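Local coordinates for SH2 domain-containing protein 3C (Homo sapiens, PDB 3T6G) that acts as a signalling adapter in integrin-mediated cell adhesion and migration, its C-terminal Ras-GEF-like domain being closed and unable to perform canonical nucleotide exchange, at residues A[56-61]-A[203-208]; A[66-71]-A[258-263]; A[48-53]-A[135-140]. The protein carries 2 engineered substitutions. All coordinates share one frame; numbering follows the deposited sequence.

Interaction 1 (A[56-61]-A[203-208])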
loop_
_atom_site.group_PDB
_atom_site.type_symbol
_atom_site.label_atom_id
_atom_site.label_comp_id
_atom_site.label_asym_id
_atom_site.label_seq_id
_atom_site.Cartn_x
_atom_site.Cartn_y
_atom_site.Cartn_z
ATOM N N HIS A 56 -9.126 -2.377 17.165
ATOM C CA HIS A 56 -8.105 -1.416 17.540
ATOM C C HIS A 56 -7.148 -1.017 16.410
ATOM O O HIS A 56 -6.890 0.171 16.240
ATOM C CB HIS A 56 -7.356 -1.883 18.773
ATOM C CG HIS A 56 -8.115 -1.640 20.042
ATOM N ND1 HIS A 56 -9.345 -2.212 20.288
ATOM C CD2 HIS A 56 -7.854 -0.834 21.098
ATOM C CE1 HIS A 56 -9.795 -1.791 21.450
ATOM N NE2 HIS A 56 -8.907 -0.958 21.970
ATOM N N VAL A 57 -6.630 -1.996 15.645
ATOM C CA VAL A 57 -5.660 -1.694 14.593
ATOM C C VAL A 57 -6.303 -0.967 13.453
ATOM O O VAL A 57 -5.648 -0.179 12.799
ATOM C CB VAL A 57 -5.078 -2.923 13.882
ATOM C CG1 VAL A 57 -3.560 -2.904 13.946
ATOM C CG2 VAL A 57 -5.695 -4.176 14.387
ATOM N N THR A 58 -7.547 -1.335 13.155
ATOM C CA THR A 58 -8.278 -0.738 12.076
ATOM C C THR A 58 -8.394 0.749 12.347
ATOM O O THR A 58 -8.228 1.554 11.431
ATOM C CB THR A 58 -9.669 -1.318 11.968
ATOM O OG1 THR A 58 -9.572 -2.673 11.542
ATOM C CG2 THR A 58 -10.475 -0.539 10.942
ATOM N N LYS A 59 -8.673 1.107 13.605
ATOM C CA LYS A 59 -8.836 2.511 13.972
ATOM C C LYS A 59 -7.559 3.269 13.647
ATOM O O LYS A 59 -7.571 4.304 12.981
ATOM C CB LYS A 59 -9.132 2.650 15.458
ATOM C CG LYS A 59 -9.989 3.858 15.813
ATOM C CD LYS A 59 -9.199 5.135 16.044
ATOM C CE LYS A 59 -9.564 5.792 17.406
ATOM N NZ LYS A 59 -10.994 6.220 17.552
ATOM N N VAL A 60 -6.449 2.741 14.133
ATOM C CA VAL A 60 -5.175 3.399 13.959
ATOM C C VAL A 60 -4.790 3.412 12.478
ATOM O O VAL A 60 -4.245 4.385 11.982
ATOM C CB VAL A 60 -4.124 2.676 14.790
ATOM C CG1 VAL A 60 -2.766 3.279 14.571
ATOM C CG2 VAL A 60 -4.516 2.753 16.287
ATOM N N ASP A 61 -5.094 2.317 11.787
ATOM C CA ASP A 61 -4.739 2.143 10.399
ATOM C C ASP A 61 -5.386 3.267 9.615
ATOM O O ASP A 61 -4.762 3.923 8.775
ATOM C CB ASP A 61 -5.287 0.797 9.871
ATOM C CG ASP A 61 -4.357 -0.382 10.151
ATOM O OD1 ASP A 61 -3.182 -0.144 10.535
ATOM O OD2 ASP A 61 -4.813 -1.551 9.969
ATOM N N ASN A 203 -18.649 -3.458 2.553
ATOM C CA ASN A 203 -18.102 -3.766 3.873
ATOM C C ASN A 203 -16.696 -3.246 4.031
ATOM O O ASN A 203 -16.082 -3.416 5.082
ATOM C CB ASN A 203 -18.128 -5.276 4.170
ATOM C CG ASN A 203 -17.741 -5.604 5.623
ATOM O OD1 ASN A 203 -18.521 -5.381 6.549
ATOM N ND2 ASN A 203 -16.535 -6.140 5.816
ATOM N N THR A 204 -16.190 -2.584 2.996
ATOM C CA THR A 204 -14.795 -2.162 2.994
ATOM C C THR A 204 -14.550 -0.853 3.724
ATOM O O THR A 204 -15.363 0.079 3.691
ATOM C CB THR A 204 -14.244 -2.056 1.569
ATOM O OG1 THR A 204 -14.537 -3.268 0.864
ATOM C CG2 THR A 204 -12.751 -1.850 1.595
ATOM N N THR A 205 -13.364 -0.776 4.301
ATOM C CA THR A 205 -13.041 0.178 5.322
ATOM C C THR A 205 -11.627 0.601 5.046
ATOM O O THR A 205 -11.204 1.698 5.390
ATOM C CB THR A 205 -13.114 -0.570 6.685
ATOM O OG1 THR A 205 -14.127 0.004 7.534
ATOM C CG2 THR A 205 -11.769 -0.605 7.372
ATOM N N PHE A 206 -10.884 -0.291 4.410
ATOM C CA PHE A 206 -9.523 -0.001 4.007
ATOM C C PHE A 206 -9.127 -0.978 2.907
ATOM O O PHE A 206 -8.753 -2.107 3.187
ATOM C CB PHE A 206 -8.600 -0.140 5.195
ATOM C CG PHE A 206 -7.251 0.447 4.975
ATOM C CD1 PHE A 206 -6.512 0.912 6.039
ATOM C CD2 PHE A 206 -6.735 0.559 3.704
ATOM C CE1 PHE A 206 -5.278 1.465 5.849
ATOM C CE2 PHE A 206 -5.490 1.102 3.505
ATOM C CZ PHE A 206 -4.758 1.545 4.576
ATOM N N PRO A 207 -9.187 -0.527 1.647
ATOM C CA PRO A 207 -9.079 -1.377 0.461
ATOM C C PRO A 207 -7.663 -1.893 0.311
ATOM O O PRO A 207 -6.747 -1.450 1.030
ATOM C CB PRO A 207 -9.358 -0.401 -0.667
ATOM C CG PRO A 207 -8.699 0.864 -0.168
ATOM C CD PRO A 207 -9.015 0.898 1.308
ATOM N N HIS A 208 -7.477 -2.818 -0.623
ATOM C CA HIS A 208 -6.153 -3.376 -0.862
ATOM C C HIS A 208 -5.338 -2.379 -1.719
ATOM O O HIS A 208 -5.627 -2.180 -2.898
ATOM C CB HIS A 208 -6.293 -4.764 -1.523
ATOM C CG HIS A 208 -5.012 -5.530 -1.609
ATOM N ND1 HIS A 208 -4.089 -5.551 -0.590
ATOM C CD2 HIS A 208 -4.494 -6.296 -2.604
ATOM C CE1 HIS A 208 -3.054 -6.298 -0.947
ATOM N NE2 HIS A 208 -3.278 -6.761 -2.163
#

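Interaction 2 (A[66-71]-A[258-263])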
loop_
_atom_site.group_PDB
_atom_site.type_symbol
_atom_site.label_atom_id
_atom_site.label_comp_id
_atom_site.label_asym_id
_atom_site.label_seq_id
_atom_site.Cartn_x
_atom_site.Cartn_y
_atom_site.Cartn_z
ATOM N N ARG A 66 -5.370 8.406 6.676
ATOM C CA ARG A 66 -6.336 9.476 6.414
ATOM C C ARG A 66 -7.628 8.987 5.803
ATOM O O ARG A 66 -8.108 9.543 4.827
ATOM C CB ARG A 66 -5.712 10.589 5.555
ATOM C CG ARG A 66 -4.411 11.009 6.196
ATOM C CD ARG A 66 -3.740 12.082 5.478
ATOM N NE ARG A 66 -2.318 12.011 5.751
ATOM C CZ ARG A 66 -1.435 12.869 5.263
ATOM N NH1 ARG A 66 -1.850 13.861 4.474
ATOM N NH2 ARG A 66 -0.145 12.731 5.564
ATOM N N ILE A 67 -8.192 7.952 6.407
ATOM C CA ILE A 67 -9.574 7.550 6.162
ATOM C C ILE A 67 -10.465 8.102 7.280
ATOM O O ILE A 67 -11.658 8.357 7.069
ATOM C CB ILE A 67 -9.676 6.003 6.058
ATOM C CG1 ILE A 67 -9.031 5.543 4.747
ATOM C CG2 ILE A 67 -11.134 5.512 6.138
ATOM C CD1 ILE A 67 -8.763 4.051 4.685
ATOM N N LEU A 68 -9.879 8.286 8.470
ATOM C CA LEU A 68 -10.583 8.889 9.597
ATOM C C LEU A 68 -9.743 10.005 10.182
ATOM O O LEU A 68 -8.533 10.057 9.952
ATOM C CB LEU A 68 -10.837 7.868 10.726
ATOM C CG LEU A 68 -11.824 6.710 10.592
ATOM C CD1 LEU A 68 -11.628 5.791 11.780
ATOM C CD2 LEU A 68 -13.266 7.170 10.490
ATOM N N GLY A 69 -10.382 10.854 10.986
ATOM C CA GLY A 69 -9.699 11.944 11.669
ATOM C C GLY A 69 -9.189 13.010 10.707
ATOM O O GLY A 69 -8.194 13.688 10.992
ATOM N N VAL A 70 -9.859 13.164 9.564
ATOM C CA VAL A 70 -9.416 14.153 8.566
ATOM C C VAL A 70 -10.160 15.479 8.669
ATOM O O VAL A 70 -11.329 15.564 8.314
ATOM C CB VAL A 70 -9.609 13.649 7.119
ATOM C CG1 VAL A 70 -9.072 14.656 6.160
ATOM C CG2 VAL A 70 -8.923 12.293 6.910
ATOM N N THR A 71 -9.481 16.524 9.126
ATOM C CA THR A 71 -10.075 17.867 9.138
ATOM C C THR A 71 -10.112 18.532 7.751
ATOM O O THR A 71 -9.459 18.081 6.812
ATOM C CB THR A 71 -9.295 18.780 10.064
ATOM O OG1 THR A 71 -7.958 18.894 9.560
ATOM C CG2 THR A 71 -9.267 18.210 11.498
ATOM N N THR A 258 -16.926 6.673 5.627
ATOM C CA THR A 258 -18.253 6.324 6.117
ATOM C C THR A 258 -18.281 4.955 6.792
ATOM O O THR A 258 -18.539 4.859 7.985
ATOM C CB THR A 258 -19.281 6.277 4.992
ATOM O OG1 THR A 258 -19.570 7.605 4.547
ATOM C CG2 THR A 258 -20.560 5.623 5.498
ATOM N N ASN A 259 -18.029 3.903 6.016
ATOM C CA ASN A 259 -17.994 2.550 6.551
ATOM C C ASN A 259 -17.225 2.486 7.845
ATOM O O ASN A 259 -17.712 1.967 8.842
ATOM C CB ASN A 259 -17.363 1.592 5.559
ATOM C CG ASN A 259 -18.255 1.328 4.387
ATOM O OD1 ASN A 259 -19.468 1.562 4.453
ATOM N ND2 ASN A 259 -17.674 0.827 3.302
ATOM N N ALA A 260 -16.012 3.015 7.820
ATOM C CA ALA A 260 -15.134 2.972 8.978
ATOM C C ALA A 260 -15.759 3.704 10.179
ATOM O O ALA A 260 -15.612 3.279 11.316
ATOM C CB ALA A 260 -13.798 3.589 8.614
ATOM N N GLU A 261 -16.452 4.810 9.929
ATOM C CA GLU A 261 -16.989 5.581 11.037
ATOM C C GLU A 261 -18.227 4.904 11.630
ATOM O O GLU A 261 -18.460 4.958 12.848
ATOM C CB GLU A 261 -17.256 7.045 10.638
ATOM C CG GLU A 261 -16.559 8.032 11.578
ATOM C CD GLU A 261 -16.646 9.485 11.134
ATOM O OE1 GLU A 261 -15.603 10.186 11.178
ATOM O OE2 GLU A 261 -17.752 9.933 10.761
ATOM N N VAL A 262 -19.009 4.268 10.761
ATOM C CA VAL A 262 -20.179 3.512 11.178
ATOM C C VAL A 262 -19.819 2.194 11.865
ATOM O O VAL A 262 -20.526 1.728 12.746
ATOM C CB VAL A 262 -21.049 3.146 10.002
ATOM C CG1 VAL A 262 -22.076 2.099 10.444
ATOM C CG2 VAL A 262 -21.730 4.361 9.490
ATOM N N LYS A 263 -18.720 1.593 11.441
ATOM C CA LYS A 263 -18.311 0.311 11.970
ATOM C C LYS A 263 -17.687 0.513 13.342
ATOM O O LYS A 263 -17.520 -0.432 14.105
ATOM C CB LYS A 263 -17.313 -0.340 11.005
ATOM C CG LYS A 263 -16.958 -1.754 11.358
ATOM C CD LYS A 263 -15.840 -2.314 10.496
ATOM C CE LYS A 263 -16.322 -2.651 9.102
ATOM N NZ LYS A 263 -17.645 -3.300 9.122
#

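Interaction 3 (A[48-53]-A[135-140])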
loop_
_atom_site.group_PDB
_atom_site.type_symbol
_atom_site.label_atom_id
_atom_site.label_comp_id
_atom_site.label_asym_id
_atom_site.label_seq_id
_atom_site.Cartn_x
_atom_site.Cartn_y
_atom_site.Cartn_z
ATOM N N VAL A 48 -6.992 -9.761 25.374
ATOM C CA VAL A 48 -8.190 -9.433 24.644
ATOM C C VAL A 48 -8.354 -10.277 23.382
ATOM O O VAL A 48 -7.377 -10.695 22.763
ATOM C CB VAL A 48 -8.233 -7.911 24.365
ATOM C CG1 VAL A 48 -7.666 -7.573 22.986
ATOM C CG2 VAL A 48 -9.641 -7.401 24.511
ATOM N N ASP A 49 -9.603 -10.529 23.009
ATOM C CA ASP A 49 -9.880 -11.440 21.920
ATOM C C ASP A 49 -9.435 -10.867 20.556
ATOM O O ASP A 49 -9.080 -9.707 20.455
ATOM C CB ASP A 49 -11.360 -11.832 21.941
ATOM C CG ASP A 49 -12.275 -10.713 21.477
ATOM O OD1 ASP A 49 -11.802 -9.759 20.819
ATOM O OD2 ASP A 49 -13.486 -10.802 21.749
ATOM N N ALA A 50 -9.461 -11.686 19.513
ATOM C CA ALA A 50 -8.992 -11.260 18.196
ATOM C C ALA A 50 -9.826 -10.125 17.616
ATOM O O ALA A 50 -9.294 -9.263 16.927
ATOM C CB ALA A 50 -8.993 -12.416 17.244
ATOM N N ARG A 51 -11.125 -10.129 17.891
ATOM C CA ARG A 51 -12.020 -9.123 17.341
ATOM C C ARG A 51 -11.700 -7.710 17.846
ATOM O O ARG A 51 -11.584 -6.784 17.048
ATOM C CB ARG A 51 -13.485 -9.473 17.579
ATOM C CG ARG A 51 -14.439 -8.418 17.046
ATOM C CD ARG A 51 -15.838 -8.976 16.818
ATOM N NE ARG A 51 -15.843 -10.095 15.875
ATOM C CZ ARG A 51 -16.829 -10.986 15.774
ATOM N NH1 ARG A 51 -17.895 -10.898 16.560
ATOM N NH2 ARG A 51 -16.751 -11.975 14.894
ATOM N N THR A 52 -11.512 -7.544 19.150
ATOM C CA THR A 52 -11.142 -6.232 19.660
ATOM C C THR A 52 -9.694 -5.855 19.261
ATOM O O THR A 52 -9.369 -4.694 19.100
ATOM C CB THR A 52 -11.468 -6.063 21.195
ATOM O OG1 THR A 52 -10.293 -6.213 21.999
ATOM C CG2 THR A 52 -12.504 -7.070 21.623
ATOM N N LEU A 53 -8.826 -6.837 19.093
ATOM C CA LEU A 53 -7.521 -6.555 18.538
ATOM C C LEU A 53 -7.737 -5.904 17.174
ATOM O O LEU A 53 -7.093 -4.918 16.837
ATOM C CB LEU A 53 -6.724 -7.846 18.360
ATOM C CG LEU A 53 -5.936 -8.267 19.589
ATOM C CD1 LEU A 53 -4.720 -9.028 19.142
ATOM C CD2 LEU A 53 -5.545 -7.046 20.458
ATOM N N ALA A 135 -6.391 -12.222 11.592
ATOM C CA ALA A 135 -6.411 -11.991 10.153
ATOM C C ALA A 135 -7.789 -12.264 9.565
ATOM O O ALA A 135 -8.223 -11.567 8.650
ATOM C CB ALA A 135 -5.349 -12.806 9.445
ATOM N N ALA A 136 -8.491 -13.261 10.092
ATOM C CA ALA A 136 -9.835 -13.536 9.595
ATOM C C ALA A 136 -10.786 -12.400 9.976
ATOM O O ALA A 136 -11.674 -12.038 9.206
ATOM C CB ALA A 136 -10.363 -14.918 10.093
ATOM N N GLU A 137 -10.601 -11.839 11.167
ATOM C CA GLU A 137 -11.454 -10.745 11.629
ATOM C C GLU A 137 -11.191 -9.455 10.828
ATOM O O GLU A 137 -12.105 -8.807 10.324
ATOM C CB GLU A 137 -11.234 -10.498 13.120
ATOM C CG GLU A 137 -11.883 -11.526 14.019
ATOM C CD GLU A 137 -13.385 -11.388 14.031
ATOM O OE1 GLU A 137 -13.873 -10.237 13.990
ATOM O OE2 GLU A 137 -14.080 -12.425 14.060
ATOM N N LEU A 138 -9.928 -9.087 10.728
ATOM C CA LEU A 138 -9.536 -7.989 9.874
ATOM C C LEU A 138 -10.207 -8.116 8.509
ATOM O O LEU A 138 -10.757 -7.150 7.974
ATOM C CB LEU A 138 -8.018 -7.977 9.743
ATOM C CG LEU A 138 -7.356 -7.574 11.054
ATOM C CD1 LEU A 138 -5.849 -7.791 11.052
ATOM C CD2 LEU A 138 -7.723 -6.117 11.384
ATOM N N ARG A 139 -10.207 -9.321 7.959
ATOM C CA ARG A 139 -10.690 -9.476 6.600
ATOM C C ARG A 139 -12.194 -9.438 6.505
ATOM O O ARG A 139 -12.744 -8.914 5.538
ATOM C CB ARG A 139 -10.189 -10.774 5.993
ATOM C CG ARG A 139 -11.270 -11.505 5.249
ATOM C CD ARG A 139 -10.689 -12.361 4.178
ATOM N NE ARG A 139 -11.539 -12.305 3.009
ATOM C CZ ARG A 139 -12.363 -13.274 2.653
ATOM N NH1 ARG A 139 -12.423 -14.380 3.380
ATOM N NH2 ARG A 139 -13.113 -13.139 1.565
ATOM N N GLY A 140 -12.861 -9.995 7.508
ATOM C CA GLY A 140 -14.293 -10.217 7.430
ATOM C C GLY A 140 -15.125 -9.248 8.235
ATOM O O GLY A 140 -16.057 -8.646 7.724
#

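Interaction 1 (A[56-61]-A[203-208])
Helix 50-64 faces an irregular loop between helices 175-193 and 210-215, and the two backbones come nearest at Thr58 and Phe206, whose CA atoms are 8.2 Å apart. Both belong to the all-helical Cdc25-homology (Ras-GEF) fold of this C-terminal domain, and the contact is buried within it. Two small apolar meetings, one helical turn apart, join helix and loop. In the first, the methyl groups of two threonines touch, Thr58 CG2 lying 3.8 Å from Thr205 CG2, with the side chains crossing at about a right angle. The torsion of Thr58 (chi1 -68°) sets its methyl group anti to the backbone N and turns OG1 back beside that N, where the hydroxyl meets Ala54 O and Asn144 ND2 rather than segment 203-208. In the second, Phe206 CD1 lies 4.0 Å from Asp61 CB. The carboxylate of Asp61 is engaged elsewhere: OD1 forms a salt bridge with Arg102, while OD2 is hydrogen-bonded to Ser147 and Asn144. This buried charge is probably compensated by these partners rather than by the 203-208 loop. Phe206 also stacks with Phe146 of helix 145-155, so its ring touches both that helix and helix 50-64. The carbonyl oxygen of Asp61 approaches the same ring obliquely, 3.9 Å from Phe206 CE1.

Interaction 2 (A[66-71]-A[258-263])
The loop 66-71, which leaves the C-terminal end of helix 50-64, runs past the last turns of helix 253-263, and the backbones are nearest at Leu68 and Glu261, with 7.4 Å between their CA atoms. Arg66, with positive phi, closes the preceding helix in a Schellman motif, and Thr71 is the N-cap of helix 72-78, so the contact is made by the connection between two helices of the Ras-GEF domain. Ala260 points toward this connection, and its methyl group is met by two branched side chains. CG2 of Ile67 comes within 4.1 Å of Ala260 CB, and CD2 of Leu68 stands at the same distance from that methyl carbon. Leu68 has the largest share of the contact: its chi1 of -70° holds CG anti to the carbonyl carbon, and the branch ending in CD2 reaches over to the helix. There the methyl group lies against Glu261, 3.6 Å from its CG, the two side chains crossing obliquely. Glu261 is extended beyond CG; its CB also borders the same methyl, and the carboxylate flanks it, with OE1 of Glu261 3.9 Å from Leu68 CD2. Around this patch, Ile67 also packs on Phe206 and Met84, Leu68 on Cys62, and the carbonyl oxygen of Ile67 is hydrogen-bonded to His257. Ile67 and Leu68 form apolar pairs with Ala260, and Leu68 spans both parts of the contact, its CD2 touching buried Ala260 and exposed Glu261. This is consistent with van der Waals packing; no salt bridge joins the two segments.

Interaction 3 (A[48-53]-A[135-140])
The guanidinium of Arg51 is met at its edge by the carboxylate of Glu137, whose CD lies in the guanidinium plane, although the two flat groups are turned 48° from each other. This salt bridge ties the first turn of helix 50-64 to the C-terminal part of helix 121-140 in the all-helical Ras-GEF domain. Arg51 grips side-on with two nitrogens, each bound to a different oxygen. NE gives a nearly straight bond of 2.7 Å to Glu137 OE1, with an N-H...O angle of 169°; the oxygen sits close to the guanidinium plane but is itself approached from above the carboxylate plane. NH2 reaches Glu137 OE2 at 2.8 Å, on the syn side of that oxygen, by a more bent bond. Arg51 starts out with CG anti to its backbone N and then bends at chi3 (-59°), a fold that swings NE and NH2 round to the glutamate. The carboxylate of Glu137 stands beside Arg51, while Glu137 CG lies 4.1 Å from Arg51 CA. OE1 has a second partner, the hydroxyl of Thr141, just beyond the end of helix 121-140, and this probably helps to fix the carboxylate's rotation. With an alanine in place of Glu137, the Arg51 guanidinium would probably lose its charge partner here and be freer to turn, and Thr141 OG1 would lose the carboxylate oxygen it meets. Next to the ion pair the helices are close, the CA atoms of Arg51 and Glu137 being 6.0 Å apart. There the small side chain of Ala50 points toward helix 121-140, and its CB lies 4.4 Å from Glu137 CG.

Interactions 1 and 3 share helix 50-64, interaction 3 at its first turn and interaction 1 further along, with centres about 11 Å apart. Interaction 2 uses the loop that follows this helix; its centre is about 9 Å from that of interaction 1 and 19 Å from that of interaction 3. Leu138 bridges interactions 3 and 1 by packing on Val57 and Thr58, while Thr204 O and Asn259 ND2, 2.5 Å apart, probably join interactions 1 and 2. Along the chain, segments 48-53, 56-61 and 66-71 precede their partners 135-140, 203-208 and 258-263. Helix 50-64 and its following loop thus join three sequence-distant parts of the domain, whose closed conformation is required for interaction with BCAR1.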